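Local coordinates for protein post-proline cleaving enzyme (Rickettsia typhi, PDB 4HVT) that probably cleaves oligopeptides after proline as a serine endopeptidase of the prolyl oligopeptidase family, at residues L218-R223 / K231-V236; L570-A575 / V586-P591; E483-F488 / G564-G569. All blocks are in the same frame, centred on the assembly; numbering follows the deposited sequence.

Interaction 1 of 3, residues L218-R223 / K231-V236; sequences LYIWKR and KKLFEV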
loop_
_atom_site.group_PDB
_atom_site.type_symbol
_atom_site.label_atom_id
_atom_site.label_comp_id
_atom_site.label_asym_id
_atom_site.label_seq_id
_atom_site.Cartn_x
_atom_site.Cartn_y
_atom_site.Cartn_z
ATOM N N LEU A 218 -13.686 -12.010 -16.045
ATOM C CA LEU A 218 -14.752 -11.197 -15.500
ATOM C C LEU A 218 -16.049 -11.853 -15.830
ATOM O O LEU A 218 -16.221 -12.337 -16.969
ATOM C CB LEU A 218 -14.725 -9.807 -16.158
ATOM C CG LEU A 218 -13.501 -8.918 -15.830
ATOM C CD1 LEU A 218 -13.532 -7.590 -16.605
ATOM C CD2 LEU A 218 -13.414 -8.670 -14.336
ATOM N N TYR A 219 -16.926 -11.892 -14.851
ATOM C CA TYR A 219 -18.292 -12.418 -14.944
ATOM C C TYR A 219 -19.306 -11.336 -14.568
ATOM O O TYR A 219 -19.066 -10.471 -13.680
ATOM C CB TYR A 219 -18.487 -13.584 -13.998
ATOM C CG TYR A 219 -17.878 -14.915 -14.437
ATOM C CD1 TYR A 219 -16.490 -15.211 -14.282
ATOM C CD2 TYR A 219 -18.662 -15.885 -14.999
ATOM C CE1 TYR A 219 -15.972 -16.415 -14.672
ATOM C CE2 TYR A 219 -18.124 -17.131 -15.409
ATOM C CZ TYR A 219 -16.810 -17.399 -15.253
ATOM O OH TYR A 219 -16.349 -18.660 -15.673
ATOM N N ILE A 220 -20.453 -11.399 -15.244
ATOM C CA ILE A 220 -21.617 -10.582 -14.881
ATOM C C ILE A 220 -22.665 -11.522 -14.261
ATOM O O ILE A 220 -22.911 -12.637 -14.754
ATOM C CB ILE A 220 -22.140 -9.774 -16.109
ATOM C CG1 ILE A 220 -23.225 -8.795 -15.743
ATOM C CG2 ILE A 220 -22.603 -10.698 -17.203
ATOM C CD1 ILE A 220 -23.514 -7.753 -16.850
ATOM N N TRP A 221 -23.317 -11.063 -13.191
ATOM C CA TRP A 221 -24.158 -11.929 -12.370
ATOM C C TRP A 221 -25.413 -11.187 -11.958
ATOM O O TRP A 221 -25.338 -10.050 -11.407
ATOM C CB TRP A 221 -23.370 -12.411 -11.157
ATOM C CG TRP A 221 -23.996 -13.537 -10.380
ATOM C CD1 TRP A 221 -24.905 -14.461 -10.827
ATOM C CD2 TRP A 221 -23.661 -13.918 -9.040
ATOM N NE1 TRP A 221 -25.227 -15.320 -9.820
ATOM C CE2 TRP A 221 -24.474 -15.007 -8.707
ATOM C CE3 TRP A 221 -22.782 -13.414 -8.088
ATOM C CZ2 TRP A 221 -24.396 -15.657 -7.464
ATOM C CZ3 TRP A 221 -22.753 -14.020 -6.820
ATOM C CH2 TRP A 221 -23.566 -15.127 -6.538
ATOM N N LYS A 222 -26.555 -11.820 -12.214
ATOM C CA LYS A 222 -27.899 -11.310 -11.982
ATOM C C LYS A 222 -28.481 -11.853 -10.702
ATOM O O LYS A 222 -28.316 -13.035 -10.341
ATOM C CB LYS A 222 -28.835 -11.703 -13.159
ATOM C CG LYS A 222 -28.454 -11.141 -14.517
ATOM C CD LYS A 222 -29.251 -11.833 -15.648
ATOM C CE LYS A 222 -30.737 -11.619 -15.585
ATOM N NZ LYS A 222 -30.950 -10.170 -15.774
ATOM N N ARG A 223 -29.175 -10.977 -10.012
ATOM C CA ARG A 223 -29.874 -11.321 -8.795
ATOM C C ARG A 223 -30.839 -12.458 -9.037
ATOM O O ARG A 223 -31.528 -12.512 -10.076
ATOM C CB ARG A 223 -30.588 -10.097 -8.178
ATOM C CG ARG A 223 -31.176 -10.373 -6.823
ATOM C CD ARG A 223 -31.813 -9.140 -6.170
ATOM N NE ARG A 223 -30.921 -8.004 -6.021
ATOM C CZ ARG A 223 -29.980 -7.890 -5.093
ATOM N NH1 ARG A 223 -29.802 -8.844 -4.182
ATOM N NH2 ARG A 223 -29.226 -6.818 -5.080
ATOM N N LYS A 231 -22.501 -15.179 -16.455
ATOM C CA LYS A 231 -21.952 -15.135 -17.769
ATOM C C LYS A 231 -20.558 -14.556 -17.783
ATOM O O LYS A 231 -20.334 -13.436 -17.401
ATOM C CB LYS A 231 -22.895 -14.344 -18.697
ATOM C CG LYS A 231 -24.287 -14.945 -18.833
ATOM C CD LYS A 231 -24.356 -16.084 -19.849
ATOM C CE LYS A 231 -25.788 -16.628 -20.072
ATOM N NZ LYS A 231 -26.818 -15.578 -20.308
ATOM N N LYS A 232 -19.620 -15.321 -18.307
ATOM C CA LYS A 232 -18.261 -14.836 -18.517
ATOM C C LYS A 232 -18.262 -13.766 -19.606
ATOM O O LYS A 232 -18.765 -14.013 -20.721
ATOM C CB LYS A 232 -17.300 -15.966 -18.905
ATOM C CG LYS A 232 -15.879 -15.425 -19.040
ATOM C CD LYS A 232 -14.841 -16.492 -19.258
ATOM C CE LYS A 232 -14.514 -17.227 -18.043
ATOM N NZ LYS A 232 -13.353 -18.140 -18.389
ATOM N N LEU A 233 -17.686 -12.605 -19.318
ATOM C CA LEU A 233 -17.598 -11.535 -20.314
ATOM C C LEU A 233 -16.227 -11.301 -20.888
ATOM O O LEU A 233 -16.105 -10.678 -21.982
ATOM C CB LEU A 233 -18.056 -10.216 -19.717
ATOM C CG LEU A 233 -19.517 -10.166 -19.291
ATOM C CD1 LEU A 233 -19.849 -8.756 -18.897
ATOM C CD2 LEU A 233 -20.486 -10.669 -20.372
ATOM N N PHE A 234 -15.178 -11.717 -20.175
ATOM C CA PHE A 234 -13.841 -11.317 -20.580
ATOM C C PHE A 234 -12.857 -12.264 -19.926
ATOM O O PHE A 234 -13.105 -12.692 -18.813
ATOM C CB PHE A 234 -13.526 -9.861 -20.212
ATOM C CG PHE A 234 -12.342 -9.332 -20.958
ATOM C CD1 PHE A 234 -12.391 -9.200 -22.352
ATOM C CD2 PHE A 234 -11.127 -9.114 -20.302
ATOM C CE1 PHE A 234 -11.253 -8.785 -23.089
ATOM C CE2 PHE A 234 -10.016 -8.704 -20.997
ATOM C CZ PHE A 234 -10.062 -8.533 -22.386
ATOM N N GLU A 235 -11.792 -12.617 -20.666
ATOM C CA GLU A 235 -10.716 -13.442 -20.122
ATOM C C GLU A 235 -9.390 -12.959 -20.650
ATOM O O GLU A 235 -9.286 -12.563 -21.828
ATOM C CB GLU A 235 -10.912 -14.921 -20.445
ATOM C CG GLU A 235 -9.850 -15.819 -19.850
ATOM C CD GLU A 235 -9.950 -17.267 -20.356
ATOM O OE1 GLU A 235 -11.068 -17.802 -20.415
ATOM O OE2 GLU A 235 -8.901 -17.853 -20.684
ATOM N N VAL A 236 -8.377 -12.882 -19.788
ATOM C CA VAL A 236 -7.035 -12.548 -20.283
ATOM C C VAL A 236 -6.141 -13.789 -20.396
ATOM O O VAL A 236 -6.330 -14.799 -19.692
ATOM C CB VAL A 236 -6.324 -11.501 -19.374
ATOM C CG1 VAL A 236 -7.058 -10.167 -19.350
ATOM C CG2 VAL A 236 -6.135 -12.036 -17.983
#
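Leu218 to Ile220 pair antiparallel with Lys231 to Phe234, and the axes of strands 218-222 and 231-235 close to 4.5 Å with their directions 151° apart. Leu218 N donates to Phe234 O at 2.9 Å. Leu218 O takes the N-H of Leu233 at 2.8 Å and, more weakly, that of Phe234. Leu233 and Phe234 thus both sit opposite Leu218, which makes a classic beta bulge. Beyond it Ile220 and Lys231 exchange two backbone bonds, with Ile220 N to Lys231 O at 3.0 Å.

Tyr219 and Lys232 share one face of the sheet. Lys232 CB lies over the tyrosine ring as a CH-pi contact, 4.1 Å from the centroid. The lysine chain bends at chi3 (-76°), and its CE comes within 3.3 Å of Tyr219 OH. Glu208 receives both polar ends: it forms a hydrogen bond with Tyr219 OH and a salt bridge with Lys232 NZ. Lys232 NZ has a second carboxylate partner in Glu235 OE1 at 3.1 Å, which it meets from above the carboxylate plane.

Apolar groups gather on the other face. Ile220 CB touches Leu233 CD1 at 3.7 Å, while Ile220 CG2 touches both Lys231 CB and the branched end of Leu233. Leu218 and Phe234 meet through their CB atoms, and both continue onto Val243 of the next sheet. This is a bulged beta hairpin. It forms the last two strands of a four-stranded antiparallel sheet, a blade of the N-terminal beta-propeller.

Interaction 2 of 3, residues L570-A575 / V586-P591; sequences LLVSVA and VACEVP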
loop_
_atom_site.group_PDB
_atom_site.type_symbol
_atom_site.label_atom_id
_atom_site.label_comp_id
_atom_site.label_asym_id
_atom_site.label_seq_id
_atom_site.Cartn_x
_atom_site.Cartn_y
_atom_site.Cartn_z
ATOM N N LEU A 570 14.014 -6.921 0.343
ATOM C CA LEU A 570 15.195 -7.089 -0.553
ATOM C C LEU A 570 16.275 -6.049 -0.328
ATOM O O LEU A 570 17.451 -6.363 -0.149
ATOM C CB LEU A 570 14.761 -7.120 -2.038
ATOM C CG LEU A 570 15.829 -7.199 -3.085
ATOM C CD1 LEU A 570 16.676 -8.452 -2.899
ATOM C CD2 LEU A 570 15.283 -7.076 -4.503
ATOM N N LEU A 571 15.846 -4.788 -0.281
ATOM C CA LEU A 571 16.723 -3.670 -0.042
ATOM C C LEU A 571 17.627 -3.950 1.169
ATOM O O LEU A 571 18.819 -3.847 1.080
ATOM C CB LEU A 571 15.934 -2.410 0.174
ATOM C CG LEU A 571 16.738 -1.203 0.708
ATOM C CD1 LEU A 571 17.797 -0.777 -0.290
ATOM C CD2 LEU A 571 15.797 -0.066 1.039
ATOM N N VAL A 572 17.027 -4.304 2.294
ATOM C CA VAL A 572 17.793 -4.370 3.527
ATOM C C VAL A 572 18.613 -5.663 3.651
ATOM O O VAL A 572 19.628 -5.659 4.295
ATOM C CB VAL A 572 16.965 -4.110 4.814
ATOM C CG1 VAL A 572 16.366 -2.727 4.846
ATOM C CG2 VAL A 572 15.970 -5.208 5.107
ATOM N N SER A 573 18.173 -6.752 3.025
ATOM C CA SER A 573 18.972 -7.942 2.938
ATOM C C SER A 573 20.146 -7.791 1.979
ATOM O O SER A 573 21.205 -8.375 2.236
ATOM C CB SER A 573 18.135 -9.153 2.625
ATOM O OG SER A 573 17.449 -9.051 1.383
ATOM N N VAL A 574 19.976 -7.064 0.868
ATOM C CA VAL A 574 21.111 -6.636 0.059
ATOM C C VAL A 574 22.078 -5.729 0.854
ATOM O O VAL A 574 23.300 -5.926 0.814
ATOM C CB VAL A 574 20.699 -5.927 -1.218
ATOM C CG1 VAL A 574 21.937 -5.340 -1.884
ATOM C CG2 VAL A 574 19.932 -6.871 -2.125
ATOM N N ALA A 575 21.541 -4.742 1.555
ATOM C CA ALA A 575 22.358 -3.787 2.278
ATOM C C ALA A 575 23.267 -4.525 3.259
ATOM O O ALA A 575 24.465 -4.244 3.386
ATOM C CB ALA A 575 21.502 -2.758 3.002
ATOM N N VAL A 586 19.170 -5.048 11.661
ATOM C CA VAL A 586 18.334 -5.124 10.479
ATOM C C VAL A 586 16.979 -5.780 10.798
ATOM O O VAL A 586 16.918 -6.779 11.500
ATOM C CB VAL A 586 19.006 -5.964 9.397
ATOM C CG1 VAL A 586 18.186 -5.944 8.120
ATOM C CG2 VAL A 586 20.420 -5.494 9.052
ATOM N N ALA A 587 15.898 -5.235 10.246
ATOM C CA ALA A 587 14.598 -5.923 10.209
ATOM C C ALA A 587 14.175 -6.092 8.744
ATOM O O ALA A 587 14.056 -5.133 8.014
ATOM C CB ALA A 587 13.565 -5.184 11.034
ATOM N N CYS A 588 14.104 -7.358 8.326
ATOM C CA CYS A 588 13.784 -7.804 6.994
ATOM C C CYS A 588 12.377 -8.381 7.063
ATOM O O CYS A 588 12.167 -9.528 7.498
ATOM C CB CYS A 588 14.800 -8.844 6.635
ATOM S SG CYS A 588 14.661 -9.447 4.948
ATOM N N GLU A 589 11.402 -7.574 6.670
ATOM C CA GLU A 589 10.018 -7.899 6.954
ATOM C C GLU A 589 9.300 -8.386 5.697
ATOM O O GLU A 589 9.425 -7.740 4.643
ATOM C CB GLU A 589 9.296 -6.666 7.467
ATOM C CG GLU A 589 9.987 -5.999 8.621
ATOM C CD GLU A 589 9.236 -4.788 9.096
ATOM O OE1 GLU A 589 8.134 -4.944 9.693
ATOM O OE2 GLU A 589 9.762 -3.662 8.861
ATOM N N VAL A 590 8.550 -9.495 5.820
ATOM C CA VAL A 590 7.767 -10.135 4.737
ATOM C C VAL A 590 8.458 -9.951 3.394
ATOM O O VAL A 590 7.899 -9.380 2.480
ATOM C CB VAL A 590 6.297 -9.744 4.719
ATOM C CG1 VAL A 590 5.598 -10.259 5.967
ATOM C CG2 VAL A 590 6.128 -8.242 4.627
ATOM N N PRO A 591 9.711 -10.445 3.295
ATOM C CA PRO A 591 10.538 -10.023 2.194
ATOM C C PRO A 591 10.290 -10.800 0.921
ATOM O O PRO A 591 9.772 -11.901 0.955
ATOM C CB PRO A 591 11.959 -10.385 2.637
ATOM C CG PRO A 591 11.773 -11.548 3.561
ATOM C CD PRO A 591 10.474 -11.263 4.264
#
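Val572 lays its CG2 methyl across the strand, over Val586 CG1, the carbonyl O of Ala587 and Cys588 CB. A chi1 of -62° sends CG1 to the side of the backbone N and leaves CG2 to face the strand. Val572 CG2 lies 3.5 Å from Ala587 O. Val572 CG2 is also 3.8 Å from Val586 CG1. The valine side chains pass alongside one another, pointing opposite ways. Val586 turns CG1 to the helix because that branch is anti to its backbone N (chi1 -175°). One residue on, Ser573 brings only its CB to the strand, 4.2 Å from Cys588 SG. Its hydroxyl is directed back into the helix and bonds to Gly569 O.

No hydrogen bond crosses the contact, and all five touching residues are buried. Ile562 of the neighbouring strand adds to the apolar layer, as Val572, Ala575 and Val586 all touch it. Ala587 points away from the helix and packs on Leu698 and Phe702 of helix 688-706, so the strand is covered on its other side too. Helix 570-575 runs at 141° to strand 586-589, with axes 7.7 Å apart. This is the helix-on-sheet packing of a beta-alpha-beta crossover in an alpha/beta-hydrolase fold.

Interaction 3 of 3, residues E483-F488 / G564-G569; sequences EAYGGF and GGSNGG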
loop_
_atom_site.group_PDB
_atom_site.type_symbol
_atom_site.label_atom_id
_atom_site.label_comp_id
_atom_site.label_asym_id
_atom_site.label_seq_id
_atom_site.Cartn_x
_atom_site.Cartn_y
_atom_site.Cartn_z
ATOM N N GLU A 483 14.837 3.842 7.217
ATOM C CA GLU A 483 13.891 3.072 6.387
ATOM C C GLU A 483 13.888 3.589 4.959
ATOM O O GLU A 483 14.189 4.774 4.700
ATOM C CB GLU A 483 12.500 3.209 6.995
ATOM C CG GLU A 483 12.422 2.654 8.417
ATOM C CD GLU A 483 10.990 2.537 8.921
ATOM O OE1 GLU A 483 10.159 1.898 8.244
ATOM O OE2 GLU A 483 10.708 3.074 9.997
ATOM N N ALA A 484 13.580 2.674 4.010
ATOM C CA ALA A 484 13.336 3.026 2.641
ATOM C C ALA A 484 12.609 1.856 2.009
ATOM O O ALA A 484 12.418 0.832 2.646
ATOM C CB ALA A 484 14.600 3.337 1.865
ATOM N N TYR A 485 12.132 2.077 0.805
ATOM C CA TYR A 485 11.361 1.101 0.035
ATOM C C TYR A 485 12.086 0.971 -1.304
ATOM O O TYR A 485 12.778 -0.035 -1.540
ATOM C CB TYR A 485 9.889 1.510 -0.145
ATOM C CG TYR A 485 9.040 0.438 -0.861
ATOM C CD1 TYR A 485 8.706 -0.768 -0.229
ATOM C CD2 TYR A 485 8.616 0.647 -2.145
ATOM C CE1 TYR A 485 7.944 -1.741 -0.854
ATOM C CE2 TYR A 485 7.834 -0.297 -2.785
ATOM C CZ TYR A 485 7.488 -1.471 -2.129
ATOM O OH TYR A 485 6.718 -2.351 -2.888
ATOM N N GLY A 486 11.949 1.967 -2.199
ATOM C CA GLY A 486 12.730 1.988 -3.433
ATOM C C GLY A 486 12.343 0.994 -4.521
ATOM O O GLY A 486 13.157 0.197 -5.027
ATOM N N GLY A 487 11.091 1.045 -4.921
ATOM C CA GLY A 487 10.607 0.191 -6.013
ATOM C C GLY A 487 9.255 0.653 -6.501
ATOM O O GLY A 487 8.551 1.363 -5.810
ATOM N N PHE A 488 8.904 0.196 -7.702
ATOM C CA PHE A 488 7.528 0.233 -8.201
ATOM C C PHE A 488 6.997 1.643 -8.360
ATOM O O PHE A 488 5.778 1.819 -8.444
ATOM C CB PHE A 488 6.594 -0.681 -7.384
ATOM C CG PHE A 488 7.014 -2.147 -7.407
ATOM C CD1 PHE A 488 6.783 -2.929 -8.502
ATOM C CD2 PHE A 488 7.715 -2.716 -6.353
ATOM C CE1 PHE A 488 7.137 -4.241 -8.532
ATOM C CE2 PHE A 488 8.106 -4.015 -6.398
ATOM C CZ PHE A 488 7.798 -4.795 -7.494
ATOM N N GLY A 564 13.023 -2.560 6.399
ATOM C CA GLY A 564 12.309 -2.576 5.108
ATOM C C GLY A 564 11.454 -3.832 4.956
ATOM O O GLY A 564 11.732 -4.880 5.530
ATOM N N GLY A 565 10.346 -3.693 4.248
ATOM C CA GLY A 565 9.348 -4.746 4.088
ATOM C C GLY A 565 9.082 -4.973 2.605
ATOM O O GLY A 565 9.082 -4.057 1.848
ATOM N N SER A 566 8.763 -6.195 2.238
ATOM C CA SER A 566 8.335 -6.533 0.884
ATOM C C SER A 566 9.536 -6.277 -0.043
ATOM O O SER A 566 10.609 -6.771 0.188
ATOM C CB SER A 566 7.068 -5.722 0.534
ATOM O OG SER A 566 6.410 -6.183 -0.612
ATOM N N ASN A 567 9.386 -5.417 -1.057
ATOM C CA ASN A 567 10.527 -4.908 -1.777
ATOM C C ASN A 567 11.629 -4.309 -0.931
ATOM O O ASN A 567 12.831 -4.433 -1.266
ATOM C CB ASN A 567 10.052 -3.863 -2.817
ATOM C CG ASN A 567 11.188 -3.367 -3.704
ATOM O OD1 ASN A 567 11.709 -4.094 -4.516
ATOM N ND2 ASN A 567 11.613 -2.117 -3.497
ATOM N N GLY A 568 11.224 -3.660 0.153
ATOM C CA GLY A 568 12.152 -3.079 1.126
ATOM C C GLY A 568 12.876 -4.168 1.899
ATOM O O GLY A 568 13.936 -3.931 2.442
ATOM N N GLY A 569 12.290 -5.364 1.961
ATOM C CA GLY A 569 12.952 -6.526 2.513
ATOM C C GLY A 569 14.125 -6.991 1.682
ATOM O O GLY A 569 15.135 -7.359 2.245
HETATM O O HOH W 1 10.259 -0.922 3.118
HETATM O O HOH W 2 7.142 -4.928 -2.790
#
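Gly564, whose CA lies 4.2 Å from Ala484 O, opens a Gly-X-Ser-X-Gly strand-to-helix turn that fits the nucleophile elbow of alpha/beta hydrolases. At Gly565 a water joins the two segments: it donates to Ala484 O at 2.8 Å and accepts from Gly565 N at 3.0 Å. Gly565 O sits at the edge of the Tyr485 ring.

Ser566 follows at the tip, with a strained backbone (phi 65°). Its OG is hydrogen-bonded to His682 NE2, consistent with a Ser-His-Asp triad completed by Asp649. A second water bonds to Ser566 OG, to Asn567 N and, at 2.6 Å, to Tyr485 OH. As in other prolyl oligopeptidases, this hydroxyl and the N-H after the serine probably form the oxyanion hole.

Asn567 has the largest share. Asn567 CB packs 3.6 Å from Tyr485 CZ, and its ND2 stands over the centre of that ring, 4.2 Å above the plane. The amide is tilted 64° from the ring plane, so they do not stack. CG, anti to the backbone N (chi1 -175°), carries the amide toward the loop; Asn567 ND2 bonds weakly to Gly486 O at 3.2 Å. Its OD1 is held by Tyr611 OH and Arg535 NH2, fixing the amide rotation.

Gly568 has no side chain and lets the loop close in. Its N bonds to Gly565 O and lies 3.9 Å from Tyr485 CD1.

Overall arrangement
Interactions 2 and 3 are buried and adjoin each other in the hydrolase domain, with centres about 8 Å apart. Both use helix 567-578, and strands 560-565 and 585-589 are neighbours in one sheet. Glu589 probably bonds through its backbone to Gly564 O and Ser566 N, tying the two contacts together. Interaction 2 is van der Waals packing behind the elbow, mostly apolar, with no hydrogen bond across it. Interaction 3 mixes ring packing with a weak amide hydrogen bond and two bridging waters, as suits its place at the probable active site. Interaction 1 belongs to the propeller, its centre about 40 Å from that of interaction 2. It is partly buried and combines backbone hydrogen bonds with lysine-carboxylate pairs nearer the surface.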